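Local coordinates for ORF10 (PDB 6RIW), which probably takes part, as a ketosynthase-chain length factor didomain of a larger polyunsaturated fatty acid synthase protein, in the carbon-carbon bond-forming condensation that lengthens the acyl chain, at residues V595-T598 and T599-E602; N775-A778 and I779-A783. All blocks are in the same frame, centred on the assembly; numbering follows the deposited sequence.

Contact 1 of 2, residues V595-T598 and T599-E602; sequences VNLT and TQIE
Thr599 holds OG1 between its backbone N and carbonyl carbon (chi1 50°), turned back toward Asn596, and Gln600 keeps CG beside its own N (chi1 -73°) with an extended chain that brings its amide over the same residue. The amides of Asn596 and Gln600 meet almost perpendicularly, their planes 85° apart, and Gln600 OE1 comes to 3.4 Å from Asn596 CB. The Leu597 side chain crosses that of Gln600 at a slant, its CD2 3.7 Å from Gln600 OE1. Asn596 ND2 lies near Thr599 OG1 but is too badly directed to bond it; one water links them instead, 2.8 Å from Thr599 OG1 and weakly held by Asn596 ND2. The backbone starts a helix here. Asn596 O takes a bond from Gln600 N at 3.1 Å and a weak one from Thr599 N. One step on, Ile601 N donates to Leu597 O at 2.8 Å, and Leu597 CB touches Ile601 CG1 at 4.2 Å. These residues lead into helix 597-608 in the chain length factor half, just after helix 589-595. Their polar ends reach the ketosynthase half: Gln600 NE2 bonds Thr156 O, Thr599 OG1 bonds Tyr48 OH, and Glu602 OE1 forms a salt bridge with Lys47, while Asn596 OD1 bonds Arg592 NE within its own half. Leu597 and Ile601 pack between helices 614-628 and 129-148, wedged where the two halves meet.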
ATOM      1  N   VAL A 595      15.088  11.436 -12.661  1.00 11.13           N
ATOM      2  CA  VAL A 595      14.967  12.854 -12.313  1.00 13.14           C
ATOM      3  C   VAL A 595      16.245  13.368 -11.657  1.00 13.96           C
ATOM      4  O   VAL A 595      16.711  14.485 -11.940  1.00 14.14           O
ATOM      5  CB  VAL A 595      13.743  13.057 -11.407  1.00 14.90           C
ATOM      6  CG1 VAL A 595      13.807  14.389 -10.713  1.00 17.30           C
ATOM      7  CG2 VAL A 595      12.446  12.899 -12.231  1.00 17.08           C
ATOM      8  N   ASN A 596      16.859  12.546 -10.813  1.00 12.71           N
ATOM      9  CA  ASN A 596      17.995  13.001 -10.010  1.00 14.45           C
ATOM     10  C   ASN A 596      19.247  13.231 -10.851  1.00 14.64           C
ATOM     11  O   ASN A 596      20.180  13.907 -10.389  1.00 13.92           O
ATOM     12  CB  ASN A 596      18.262  11.979  -8.906  1.00 12.49           C
ATOM     13  CG  ASN A 596      18.742  12.610  -7.620  1.00 17.17           C
ATOM     14  OD1 ASN A 596      18.215  12.317  -6.545  1.00 14.81           O
ATOM     15  ND2 ASN A 596      19.792  13.442  -7.710  1.00 15.32           N
ATOM     16  N   LEU A 597      19.281  12.718 -12.082  1.00 11.82           N
ATOM     17  CA  LEU A 597      20.452  12.947 -12.919  1.00 15.05           C
ATOM     18  C   LEU A 597      20.666  14.435 -13.211  1.00 15.92           C
ATOM     19  O   LEU A 597      21.770  14.806 -13.601  1.00 17.11           O
ATOM     20  CB  LEU A 597      20.347  12.147 -14.221  1.00 16.56           C
ATOM     21  CG  LEU A 597      20.462  10.630 -14.012  1.00 11.99           C
ATOM     22  CD1 LEU A 597      20.140   9.880 -15.322  1.00 16.38           C
ATOM     23  CD2 LEU A 597      21.849  10.283 -13.554  1.00 15.14           C
ATOM     24  N   THR A 598      19.634  15.274 -13.038  1.00 17.13           N
ATOM     25  CA  THR A 598      19.781  16.737 -13.100  1.00 20.11           C
ATOM     26  C   THR A 598      20.989  17.234 -12.303  1.00 20.11           C
ATOM     27  O   THR A 598      21.865  17.933 -12.828  1.00 18.44           O
ATOM     28  CB  THR A 598      18.510  17.412 -12.566  1.00 21.27           C
ATOM     29  OG1 THR A 598      17.435  17.189 -13.484  1.00 28.24           O
ATOM     30  CG2 THR A 598      18.722  18.923 -12.403  1.00 25.90           C
ATOM     31  N   THR A 599      21.037  16.912 -11.020  1.00 17.06           N
ATOM     32  CA  THR A 599      22.153  17.393 -10.223  1.00 16.99           C
ATOM     33  C   THR A 599      23.320  16.435 -10.254  1.00 17.57           C
ATOM     34  O   THR A 599      24.467  16.867 -10.086  1.00 17.86           O
ATOM     35  CB  THR A 599      21.720  17.644  -8.772  1.00 18.50           C
ATOM     36  OG1 THR A 599      21.013  16.502  -8.268  1.00 18.56           O
ATOM     37  CG2 THR A 599      20.813  18.871  -8.697  1.00 19.33           C
ATOM     38  N   GLN A 600      23.075  15.142 -10.491  1.00 13.05           N
ATOM     39  CA  GLN A 600      24.200  14.215 -10.598  1.00 14.57           C
ATOM     40  C   GLN A 600      25.108  14.571 -11.769  1.00 15.47           C
ATOM     41  O   GLN A 600      26.339  14.557 -11.628  1.00 16.22           O
ATOM     42  CB  GLN A 600      23.709  12.780 -10.744  1.00 13.11           C
ATOM     43  CG  GLN A 600      23.149  12.237  -9.463  1.00 14.45           C
ATOM     44  CD  GLN A 600      22.506  10.910  -9.698  1.00 15.58           C
ATOM     45  OE1 GLN A 600      21.294  10.846  -9.931  1.00 13.29           O
ATOM     46  NE2 GLN A 600      23.316   9.837  -9.686  1.00 14.45           N
ATOM     47  N   ILE A 601      24.528  14.896 -12.929  1.00 14.64           N
ATOM     48  CA  ILE A 601      25.359  15.213 -14.094  1.00 15.72           C
ATOM     49  C   ILE A 601      25.989  16.593 -13.930  1.00 13.27           C
ATOM     50  O   ILE A 601      27.163  16.795 -14.252  1.00 14.07           O
ATOM     51  CB  ILE A 601      24.536  15.136 -15.397  1.00 18.32           C
ATOM     52  CG1 ILE A 601      23.985  13.722 -15.625  1.00 21.84           C
ATOM     53  CG2 ILE A 601      25.389  15.573 -16.580  1.00 18.04           C
ATOM     54  CD1 ILE A 601      25.004  12.743 -16.083  1.00 24.71           C
ATOM     55  N   GLU A 602      25.229  17.558 -13.418  1.00 15.60           N
ATOM     56  CA  GLU A 602      25.816  18.878 -13.172  1.00 17.91           C
ATOM     57  C   GLU A 602      27.022  18.772 -12.245  1.00 16.70           C
ATOM     58  O   GLU A 602      28.096  19.321 -12.537  1.00 16.82           O
ATOM     59  CB  GLU A 602      24.772  19.838 -12.602  1.00 19.68           C
ATOM     60  CG  GLU A 602      25.332  21.236 -12.347  1.00 22.94           C
ATOM     61  CD  GLU A 602      24.304  22.206 -11.775  1.00 32.38           C
ATOM     62  OE1 GLU A 602      23.526  21.825 -10.866  1.00 33.34           O
ATOM     63  OE2 GLU A 602      24.290  23.370 -12.230  1.00 43.64           O
TER
HETATM   64  O   HOH W   1      22.660  14.757  -6.773  1.00 20.44           O

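Contact 2 of 2, residues N775-A778 and I779-A783; sequences NAKA and ITIAA
Thr780 leans back over the turn that begins with Ala776 and Lys777. Thr780 CB sits 3.8 Å from Lys777 O and close to Ala776 O as well; beyond it the branches part. Thr780 OG1, placed between the backbone N and the carbonyl carbon (chi1 67°), donates its proton to Lys777 O at 2.8 Å, meeting the carbonyl from well off its axis (C=O...OG1 121°). Thr780 CG2, on the other branch, lies against Ala776 O at 3.2 Å. Lys777 O is gripped twice, since Ile781 N also donates to it at 2.9 Å. A valine here would probably deprive Lys777 O of its second donor, leaving Ile781 N as the one bond to it from this turn. Ahead of the turn, Asn775 is the N-cap: its OD1 accepts from Ala778 N at 2.9 Å, and its carbonyl takes the bond from Ile779 N. Ile781 slants across Lys777, its CD1 4.1 Å from Lys777 CG. The helix so begun, 776-790, follows strand 763-772 in the chain length factor half; Ile779 faces helix 808-821 and strand 876-884, Ala782 rests on both strands, and Ile781 reaches Ala771.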
ATOM      1  N   ASN A 775       8.271 -20.238  13.074  1.00 16.78           N
ATOM      2  CA  ASN A 775       8.916 -21.528  13.300  1.00 18.67           C
ATOM      3  C   ASN A 775       7.907 -22.674  13.206  1.00 17.48           C
ATOM      4  O   ASN A 775       6.724 -22.478  12.922  1.00 15.43           O
ATOM      5  CB  ASN A 775       9.645 -21.542  14.644  1.00 19.26           C
ATOM      6  CG  ASN A 775       8.728 -21.241  15.814  1.00 21.93           C
ATOM      7  OD1 ASN A 775       7.506 -21.222  15.678  1.00 22.20           O
ATOM      8  ND2 ASN A 775       9.318 -21.009  16.980  1.00 21.75           N
ATOM      9  N   ALA A 776       8.398 -23.899  13.415  1.00 15.29           N
ATOM     10  CA  ALA A 776       7.541 -25.075  13.314  1.00 17.28           C
ATOM     11  C   ALA A 776       6.388 -25.007  14.304  1.00 17.23           C
ATOM     12  O   ALA A 776       5.283 -25.477  14.013  1.00 17.01           O
ATOM     13  CB  ALA A 776       8.360 -26.348  13.543  1.00 18.55           C
ATOM     14  N   LYS A 777       6.637 -24.458  15.489  1.00 16.98           N
ATOM     15  CA  LYS A 777       5.586 -24.348  16.497  1.00 19.07           C
ATOM     16  C   LYS A 777       4.458 -23.450  16.005  1.00 19.15           C
ATOM     17  O   LYS A 777       3.276 -23.791  16.146  1.00 17.00           O
ATOM     18  CB  LYS A 777       6.177 -23.797  17.788  1.00 18.32           C
ATOM     19  CG  LYS A 777       5.191 -23.685  18.936  1.00 25.81           C
ATOM     20  CD  LYS A 777       4.798 -25.082  19.439  1.00 29.32           C
ATOM     21  CE  LYS A 777       3.925 -24.995  20.706  1.00 35.11           C
ATOM     22  NZ  LYS A 777       2.877 -26.051  20.753  1.00 40.49           N
ATOM     23  N   ALA A 778       4.814 -22.301  15.411  1.00 17.65           N
ATOM     24  CA  ALA A 778       3.807 -21.400  14.855  1.00 18.96           C
ATOM     25  C   ALA A 778       2.994 -22.088  13.769  1.00 16.19           C
ATOM     26  O   ALA A 778       1.779 -21.898  13.688  1.00 14.21           O
ATOM     27  CB  ALA A 778       4.469 -20.130  14.301  1.00 14.56           C
ATOM     28  N   ILE A 779       3.645 -22.899  12.928  1.00 12.97           N
ATOM     29  CA  ILE A 779       2.917 -23.649  11.904  1.00 14.49           C
ATOM     30  C   ILE A 779       1.884 -24.577  12.541  1.00 17.39           C
ATOM     31  O   ILE A 779       0.720 -24.635  12.112  1.00 14.75           O
ATOM     32  CB  ILE A 779       3.902 -24.431  11.022  1.00 12.79           C
ATOM     33  CG1 ILE A 779       4.783 -23.444  10.240  1.00 13.71           C
ATOM     34  CG2 ILE A 779       3.148 -25.323  10.066  1.00 14.76           C
ATOM     35  CD1 ILE A 779       5.867 -24.102   9.417  1.00 13.69           C
ATOM     36  N   THR A 780       2.296 -25.348  13.552  1.00 14.10           N
ATOM     37  CA  THR A 780       1.348 -26.286  14.144  1.00 14.18           C
ATOM     38  C   THR A 780       0.208 -25.561  14.848  1.00 17.20           C
ATOM     39  O   THR A 780      -0.937 -26.040  14.815  1.00 16.77           O
ATOM     40  CB  THR A 780       2.068 -27.246  15.106  1.00 20.63           C
ATOM     41  OG1 THR A 780       2.553 -26.516  16.236  1.00 26.36           O
ATOM     42  CG2 THR A 780       3.227 -27.886  14.422  1.00 16.61           C
ATOM     43  N   ILE A 781       0.482 -24.392  15.440  1.00 16.33           N
ATOM     44  CA  ILE A 781      -0.572 -23.640  16.115  1.00 18.86           C
ATOM     45  C   ILE A 781      -1.587 -23.124  15.108  1.00 20.17           C
ATOM     46  O   ILE A 781      -2.808 -23.228  15.316  1.00 17.75           O
ATOM     47  CB  ILE A 781       0.023 -22.485  16.936  1.00 17.53           C
ATOM     48  CG1 ILE A 781       0.712 -23.027  18.195  1.00 18.69           C
ATOM     49  CG2 ILE A 781      -1.079 -21.485  17.291  1.00 20.42           C
ATOM     50  CD1 ILE A 781       1.514 -21.974  18.943  1.00 23.77           C
ATOM     51  N   ALA A 782      -1.095 -22.539  14.008  1.00 13.94           N
ATOM     52  CA  ALA A 782      -1.993 -22.060  12.967  1.00 15.08           C
ATOM     53  C   ALA A 782      -2.751 -23.207  12.325  1.00 16.91           C
ATOM     54  O   ALA A 782      -3.941 -23.078  12.020  1.00 13.62           O
ATOM     55  CB  ALA A 782      -1.204 -21.273  11.913  1.00 15.36           C
ATOM     56  N   ALA A 783      -2.074 -24.335  12.075  1.00 14.84           N
ATOM     57  CA  ALA A 783      -2.758 -25.471  11.470  1.00 18.83           C
ATOM     58  C   ALA A 783      -3.880 -25.993  12.371  1.00 16.24           C
ATOM     59  O   ALA A 783      -4.975 -26.323  11.891  1.00 15.56           O
ATOM     60  CB  ALA A 783      -1.744 -26.574  11.172  1.00 17.02           C
TER

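In the fold
Read from the N terminus, the chain builds the ketosynthase half first and meets both contacts in the chain length factor half. Contact 1 comes first and is complete well before contact 2 opens, so the two stand in series, neither enclosing nor crossing the other. Each is local, within the opening turns of a helix, and closes no long loop. Their centres lie about 50 Å apart, on opposite sides of the chain's centre. Residues 595-602 join helix 597-608 to loops and helix 129-148 of the ketosynthase half, whereas residues 775-783 set helix 776-790 against strands 763-772 and 876-884 and helix 808-821 of their own half.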